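Side-chain contacts in phosphotriesterase, putative (Deinococcus radiodurans, PDB 4J35), which probably hydrolyses lactones at a two-metal centre and is here an engineered form directed at organophosphate hydrolysis: residues L57-Q62 against H288-S293; E216-G221 against E253-R258. The protein carries 7 engineered substitutions. All blocks are in the same frame, centred on the assembly; numbering follows the deposited sequence.

Contact 1: residues L57-Q62 against H288-S293; sequences LARGIQ and HPLHIS
Arg-59 lies across Leu-290 and beside Ser-293, and its long side chain makes most of the contact. At its start, CB of Arg-59 sits 3.9 Å from OG of Ser-293. CG is anti to the carbonyl carbon (chi1 -71°), and the chain then runs extended to NE. This stretch carries CD of Arg-59 to 3.8 Å from CB of Ser-293. The next atom, NE of Arg-59, comes 3.7 Å from CB of Leu-290. The guanidinium then lies with one face on Leu-290. CD1 of that leucine stands 3.8 Å above the guanidinium plane, over its outer part, and is 3.9 Å from NH2 of Arg-59. CB of Ser-293 is at the edge of the group, near its plane. The Arg-59 and Leu-290 side chains cross at about a right angle.

The polar end is held by residues next to the two segments. NE of Arg-59 forms a salt bridge with Asp-294, and NH1 bonds to the carbonyl of Ala-55. The direct contacts across the two segments are van der Waals only. One water donates to O of Arg-59 and lies 2.6 Å from OG of Ser-293, linking that carbonyl to the serine hydroxyl. CD1 of Ile-61 also approaches this hydroxyl, at 4.2 Å from OG of Ser-293.

The arginine follows the C-terminal end of helix 42-58, which a Schellman motif closes with Gly-60 at the C-prime position. Strand 61-66 of the barrel starts just after. The partner is the turn that leads into helix 291-303. ND1 of His-288 accepts from N of Leu-290, capping the turn before the helix.

Leu-290 thus offers the guanidinium an apolar surface, Asp-294 and the Ala-55 carbonyl hold its polar edge, and the carboxylate probably balances its charge.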
loop_
_atom_site.group_PDB
_atom_site.type_symbol
_atom_site.label_atom_id
_atom_site.label_comp_id
_atom_site.label_asym_id
_atom_site.label_seq_id
_atom_site.Cartn_x
_atom_site.Cartn_y
_atom_site.Cartn_z
ATOM N N LEU A 57 -16.221 1.458 7.995
ATOM C CA LEU A 57 -17.293 0.495 7.964
ATOM C C LEU A 57 -18.649 1.174 7.665
ATOM O O LEU A 57 -19.479 0.638 6.924
ATOM C CB LEU A 57 -17.350 -0.272 9.275
ATOM C CG LEU A 57 -16.227 -1.265 9.536
ATOM C CD1 LEU A 57 -16.196 -1.602 11.009
ATOM C CD2 LEU A 57 -16.448 -2.525 8.714
ATOM N N ALA A 58 -18.861 2.364 8.213
ATOM C CA ALA A 58 -20.079 3.120 7.920
ATOM C C ALA A 58 -20.195 3.404 6.424
ATOM O O ALA A 58 -21.287 3.574 5.894
ATOM C CB ALA A 58 -20.108 4.441 8.717
ATOM N N ARG A 59 -19.078 3.442 5.719
ATOM C CA ARG A 59 -19.159 3.810 4.318
ATOM C C ARG A 59 -19.167 2.569 3.410
ATOM O O ARG A 59 -19.105 2.686 2.195
ATOM C CB ARG A 59 -18.028 4.769 3.978
ATOM C CG ARG A 59 -18.226 6.161 4.607
ATOM C CD ARG A 59 -16.919 6.922 4.632
ATOM N NE ARG A 59 -17.116 8.332 4.950
ATOM C CZ ARG A 59 -17.470 8.785 6.147
ATOM N NH1 ARG A 59 -17.713 7.939 7.141
ATOM N NH2 ARG A 59 -17.621 10.092 6.332
ATOM N N GLY A 60 -19.280 1.393 4.013
ATOM C CA GLY A 60 -19.293 0.144 3.268
ATOM C C GLY A 60 -17.900 -0.483 3.100
ATOM O O GLY A 60 -17.798 -1.577 2.539
ATOM N N ILE A 61 -16.844 0.192 3.558
ATOM C CA ILE A 61 -15.469 -0.369 3.465
ATOM C C ILE A 61 -15.289 -1.503 4.481
ATOM O O ILE A 61 -15.363 -1.284 5.681
ATOM C CB ILE A 61 -14.363 0.663 3.702
ATOM C CG1 ILE A 61 -14.482 1.862 2.758
ATOM C CG2 ILE A 61 -12.944 -0.018 3.548
ATOM C CD1 ILE A 61 -14.408 1.516 1.349
ATOM N N GLN A 62 -15.040 -2.719 4.007
ATOM C CA GLN A 62 -14.884 -3.844 4.925
ATOM C C GLN A 62 -13.456 -4.331 5.112
ATOM O O GLN A 62 -13.197 -5.136 6.020
ATOM C CB GLN A 62 -15.722 -5.018 4.453
ATOM C CG GLN A 62 -17.228 -4.713 4.528
ATOM C CD GLN A 62 -18.034 -5.787 3.893
ATOM O OE1 GLN A 62 -18.556 -5.606 2.795
ATOM N NE2 GLN A 62 -18.130 -6.934 4.562
ATOM N N HIS A 288 -7.018 11.669 3.938
ATOM C CA HIS A 288 -7.537 10.843 5.012
ATOM C C HIS A 288 -8.475 9.833 4.429
ATOM O O HIS A 288 -8.969 9.998 3.321
ATOM C CB HIS A 288 -8.300 11.749 6.029
ATOM C CG HIS A 288 -9.506 12.402 5.440
ATOM N ND1 HIS A 288 -10.713 11.752 5.317
ATOM C CD2 HIS A 288 -9.681 13.630 4.899
ATOM C CE1 HIS A 288 -11.591 12.566 4.755
ATOM N NE2 HIS A 288 -10.982 13.708 4.481
ATOM N N PRO A 289 -8.708 8.732 5.134
ATOM C CA PRO A 289 -9.302 7.588 4.414
ATOM C C PRO A 289 -10.796 7.626 4.079
ATOM O O PRO A 289 -11.328 6.651 3.563
ATOM C CB PRO A 289 -9.025 6.419 5.353
ATOM C CG PRO A 289 -8.887 7.059 6.700
ATOM C CD PRO A 289 -8.190 8.344 6.449
ATOM N N LEU A 290 -11.488 8.723 4.370
ATOM C CA LEU A 290 -12.889 8.836 4.007
ATOM C C LEU A 290 -13.103 9.614 2.708
ATOM O O LEU A 290 -14.240 9.767 2.234
ATOM C CB LEU A 290 -13.640 9.600 5.166
ATOM C CG LEU A 290 -13.265 9.094 6.553
ATOM C CD1 LEU A 290 -13.991 9.943 7.655
ATOM C CD2 LEU A 290 -13.648 7.663 6.736
ATOM N N HIS A 291 -12.031 10.199 2.196
ATOM C CA HIS A 291 -12.065 11.071 1.030
ATOM C C HIS A 291 -12.545 10.343 -0.236
ATOM O O HIS A 291 -13.327 10.887 -1.016
ATOM C CB HIS A 291 -10.674 11.671 0.857
ATOM C CG HIS A 291 -10.471 12.454 -0.403
ATOM N ND1 HIS A 291 -11.352 13.414 -0.844
ATOM C CD2 HIS A 291 -9.454 12.446 -1.291
ATOM C CE1 HIS A 291 -10.892 13.960 -1.953
ATOM N NE2 HIS A 291 -9.744 13.381 -2.254
ATOM N N ILE A 292 -12.205 9.069 -0.393
ATOM C CA ILE A 292 -12.513 8.421 -1.660
ATOM C C ILE A 292 -14.024 8.164 -1.669
ATOM O O ILE A 292 -14.732 8.547 -2.595
ATOM C CB ILE A 292 -11.725 7.135 -1.888
ATOM C CG1 ILE A 292 -10.373 7.524 -2.460
ATOM C CG2 ILE A 292 -12.500 6.228 -2.828
ATOM C CD1 ILE A 292 -9.342 6.369 -2.475
ATOM N N SER A 293 -14.514 7.598 -0.569
ATOM C CA SER A 293 -15.944 7.410 -0.382
ATOM C C SER A 293 -16.769 8.701 -0.505
ATOM O O SER A 293 -17.784 8.714 -1.215
ATOM C CB SER A 293 -16.222 6.739 0.951
ATOM O OG SER A 293 -15.544 5.502 1.055
HETATM O O HOH W 1 -17.152 3.796 -0.080
#

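Contact 2: residues E216-G221 against E253-R258; sequences ETLRHG and EGYADR
Leu-218 and Arg-258 bring the two backbones nearest, with their CA atoms 7.5 Å apart. On one side helix 211-218 is running out. A type I turn from Leu-218 to Gly-221 follows, and Gly-221 leaves helical geometry with a positive phi of 90°. On the other side residues 253-258 form a loop with a short 3-10 segment at 256-257. N of Arg-258 bonds back to O of Tyr-255 there.

Leu-218 is the buried centre. Its two methyl branches part ways. CD1 points onto the Tyr-255 ring in a CH-pi contact. It stands 3.7 Å from the ring centroid and only 8° off the normal, so it sits nearly over the middle of the face. CB of Leu-218 adds a contact at CE1 of the same ring. On the opposite face, O of Glu-253 lies above the rim. The other branch, CD2 of Leu-218, meets CB of Arg-258 at 3.6 Å. Were Tyr-255 an alanine, the CD1 methyl of Leu-218 would probably lose its aromatic face and a gap would open beside it.

These segments belong to the TIM-barrel fold of the phosphotriesterase family. Helix 211-218 leads to strand 223-226, and the loop 253-258 joins helix 240-251 to strand 259-261. The two strands are neighbours in one parallel sheet. Leu-218 also touches Ile-224 of the first.

Arg-258 bends at chi2 (-74°), and this turns its chain toward Gly-221. Its NH1 comes near O of Gly-221, but the angle is too poor for a hydrogen bond. A water instead links NH1 to a different carbonyl, that of Leu-218. It lies at the guanidinium edge, in plane, accepting from NH1 of Arg-258 at 2.9 Å and donating to O of Leu-218 at 2.9 Å.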
loop_
_atom_site.group_PDB
_atom_site.type_symbol
_atom_site.label_atom_id
_atom_site.label_comp_id
_atom_site.label_asym_id
_atom_site.label_seq_id
_atom_site.Cartn_x
_atom_site.Cartn_y
_atom_site.Cartn_z
ATOM N N GLU A 216 1.862 2.040 -20.489
ATOM C CA GLU A 216 3.040 1.192 -20.572
ATOM C C GLU A 216 3.158 0.183 -19.425
ATOM O O GLU A 216 3.535 -0.956 -19.628
ATOM C CB GLU A 216 4.299 2.031 -20.614
ATOM C CG GLU A 216 5.506 1.193 -20.855
ATOM C CD GLU A 216 6.768 2.009 -20.948
ATOM O OE1 GLU A 216 6.660 3.252 -20.925
ATOM O OE2 GLU A 216 7.856 1.391 -21.050
ATOM N N THR A 217 2.855 0.606 -18.200
ATOM C CA THR A 217 2.862 -0.308 -17.087
ATOM C C THR A 217 1.819 -1.401 -17.244
ATOM O O THR A 217 2.103 -2.589 -16.958
ATOM C CB THR A 217 2.581 0.502 -15.725
ATOM O OG1 THR A 217 3.489 1.597 -15.650
ATOM C CG2 THR A 217 2.810 -0.375 -14.538
ATOM N N LEU A 218 0.619 -1.004 -17.709
ATOM C CA LEU A 218 -0.560 -1.878 -17.758
ATOM C C LEU A 218 -0.330 -2.988 -18.788
ATOM O O LEU A 218 -0.893 -4.069 -18.727
ATOM C CB LEU A 218 -1.804 -1.105 -18.154
ATOM C CG LEU A 218 -2.312 -0.306 -16.918
ATOM C CD1 LEU A 218 -3.252 0.764 -17.363
ATOM C CD2 LEU A 218 -2.987 -1.286 -15.979
ATOM N N ARG A 219 0.520 -2.662 -19.723
ATOM C CA ARG A 219 0.956 -3.616 -20.760
ATOM C C ARG A 219 1.485 -4.968 -20.211
ATOM O O ARG A 219 1.454 -5.991 -20.911
ATOM C CB ARG A 219 2.041 -2.928 -21.587
ATOM C CG ARG A 219 2.515 -3.672 -22.782
ATOM C CD ARG A 219 1.660 -3.298 -23.979
ATOM N NE ARG A 219 2.144 -2.086 -24.643
ATOM C CZ ARG A 219 2.831 -2.070 -25.785
ATOM N NH1 ARG A 219 3.116 -3.203 -26.426
ATOM N NH2 ARG A 219 3.227 -0.913 -26.304
ATOM N N HIS A 220 1.970 -4.982 -18.964
ATOM C CA HIS A 220 2.586 -6.171 -18.383
ATOM C C HIS A 220 1.590 -7.056 -17.708
ATOM O O HIS A 220 1.951 -8.111 -17.178
ATOM C CB HIS A 220 3.704 -5.767 -17.422
ATOM C CG HIS A 220 4.866 -5.141 -18.114
ATOM N ND1 HIS A 220 5.055 -3.781 -18.170
ATOM C CD2 HIS A 220 5.859 -5.690 -18.854
ATOM C CE1 HIS A 220 6.138 -3.514 -18.876
ATOM N NE2 HIS A 220 6.638 -4.657 -19.315
ATOM N N GLY A 221 0.333 -6.606 -17.722
ATOM C CA GLY A 221 -0.778 -7.369 -17.193
ATOM C C GLY A 221 -1.035 -7.100 -15.725
ATOM O O GLY A 221 -1.924 -7.729 -15.134
ATOM N N GLU A 253 -10.690 3.559 -21.745
ATOM C CA GLU A 253 -9.914 2.671 -22.603
ATOM C C GLU A 253 -10.043 1.236 -22.096
ATOM O O GLU A 253 -9.282 0.370 -22.494
ATOM C CB GLU A 253 -8.461 3.121 -22.661
ATOM C CG GLU A 253 -8.220 4.510 -23.294
ATOM C CD GLU A 253 -6.808 5.020 -23.064
ATOM O OE1 GLU A 253 -6.087 4.395 -22.257
ATOM O OE2 GLU A 253 -6.399 6.036 -23.677
ATOM N N GLY A 254 -11.030 0.999 -21.234
ATOM C CA GLY A 254 -11.424 -0.334 -20.788
ATOM C C GLY A 254 -10.551 -0.962 -19.718
ATOM O O GLY A 254 -10.483 -2.188 -19.572
ATOM N N TYR A 255 -9.888 -0.128 -18.927
ATOM C CA TYR A 255 -8.895 -0.614 -17.984
ATOM C C TYR A 255 -9.438 -0.804 -16.564
ATOM O O TYR A 255 -8.654 -0.985 -15.623
ATOM C CB TYR A 255 -7.758 0.394 -17.907
ATOM C CG TYR A 255 -6.718 0.311 -19.019
ATOM C CD1 TYR A 255 -6.024 -0.847 -19.275
ATOM C CD2 TYR A 255 -6.405 1.440 -19.760
ATOM C CE1 TYR A 255 -5.044 -0.883 -20.271
ATOM C CE2 TYR A 255 -5.452 1.427 -20.719
ATOM C CZ TYR A 255 -4.777 0.268 -20.997
ATOM O OH TYR A 255 -3.812 0.316 -21.972
ATOM N N ALA A 256 -10.759 -0.767 -16.408
ATOM C CA ALA A 256 -11.334 -0.681 -15.082
ATOM C C ALA A 256 -10.901 -1.872 -14.278
ATOM O O ALA A 256 -10.724 -1.748 -13.082
ATOM C CB ALA A 256 -12.869 -0.583 -15.109
ATOM N N ASP A 257 -10.667 -3.028 -14.917
ATOM C CA ASP A 257 -10.360 -4.197 -14.094
ATOM C C ASP A 257 -8.860 -4.266 -13.731
ATOM O O ASP A 257 -8.424 -5.239 -13.145
ATOM C CB ASP A 257 -10.848 -5.521 -14.704
ATOM C CG ASP A 257 -10.225 -5.807 -16.037
ATOM O OD1 ASP A 257 -9.578 -4.872 -16.563
ATOM O OD2 ASP A 257 -10.397 -6.940 -16.566
ATOM N N ARG A 258 -8.101 -3.230 -14.064
ATOM C CA ARG A 258 -6.715 -3.129 -13.610
ATOM C C ARG A 258 -6.375 -1.864 -12.807
ATOM O O ARG A 258 -5.201 -1.598 -12.554
ATOM C CB ARG A 258 -5.778 -3.203 -14.805
ATOM C CG ARG A 258 -6.041 -4.447 -15.662
ATOM C CD ARG A 258 -5.521 -5.700 -14.988
ATOM N NE ARG A 258 -6.193 -6.911 -15.472
ATOM C CZ ARG A 258 -5.793 -7.644 -16.510
ATOM N NH1 ARG A 258 -4.703 -7.320 -17.198
ATOM N NH2 ARG A 258 -6.486 -8.719 -16.860
HETATM O O HOH W 2 -2.980 -4.963 -16.997
#

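In the fold
Contacts 1 and 2 lie on separate parts of one TIM-barrel domain. Their centres are 25 Å apart, and their nearest atoms about 13 Å. The chain order is 57-62, 216-221, 253-258, 288-293, with contact 2 between the segments of contact 1. Contact 1 joins an early part of the barrel, helix 42-58 and strand 61-66, to late helix 291-303. Contact 2 joins the end of helix 211-218 to the loop between helix 240-251 and strand 259-261. Contact 1 thus ties early chain to late, while contact 2 is a more local tie. Contact 2 is away from the metal site; Ile-61 of contact 1 is about 12 Å from His-21, side chain to side chain.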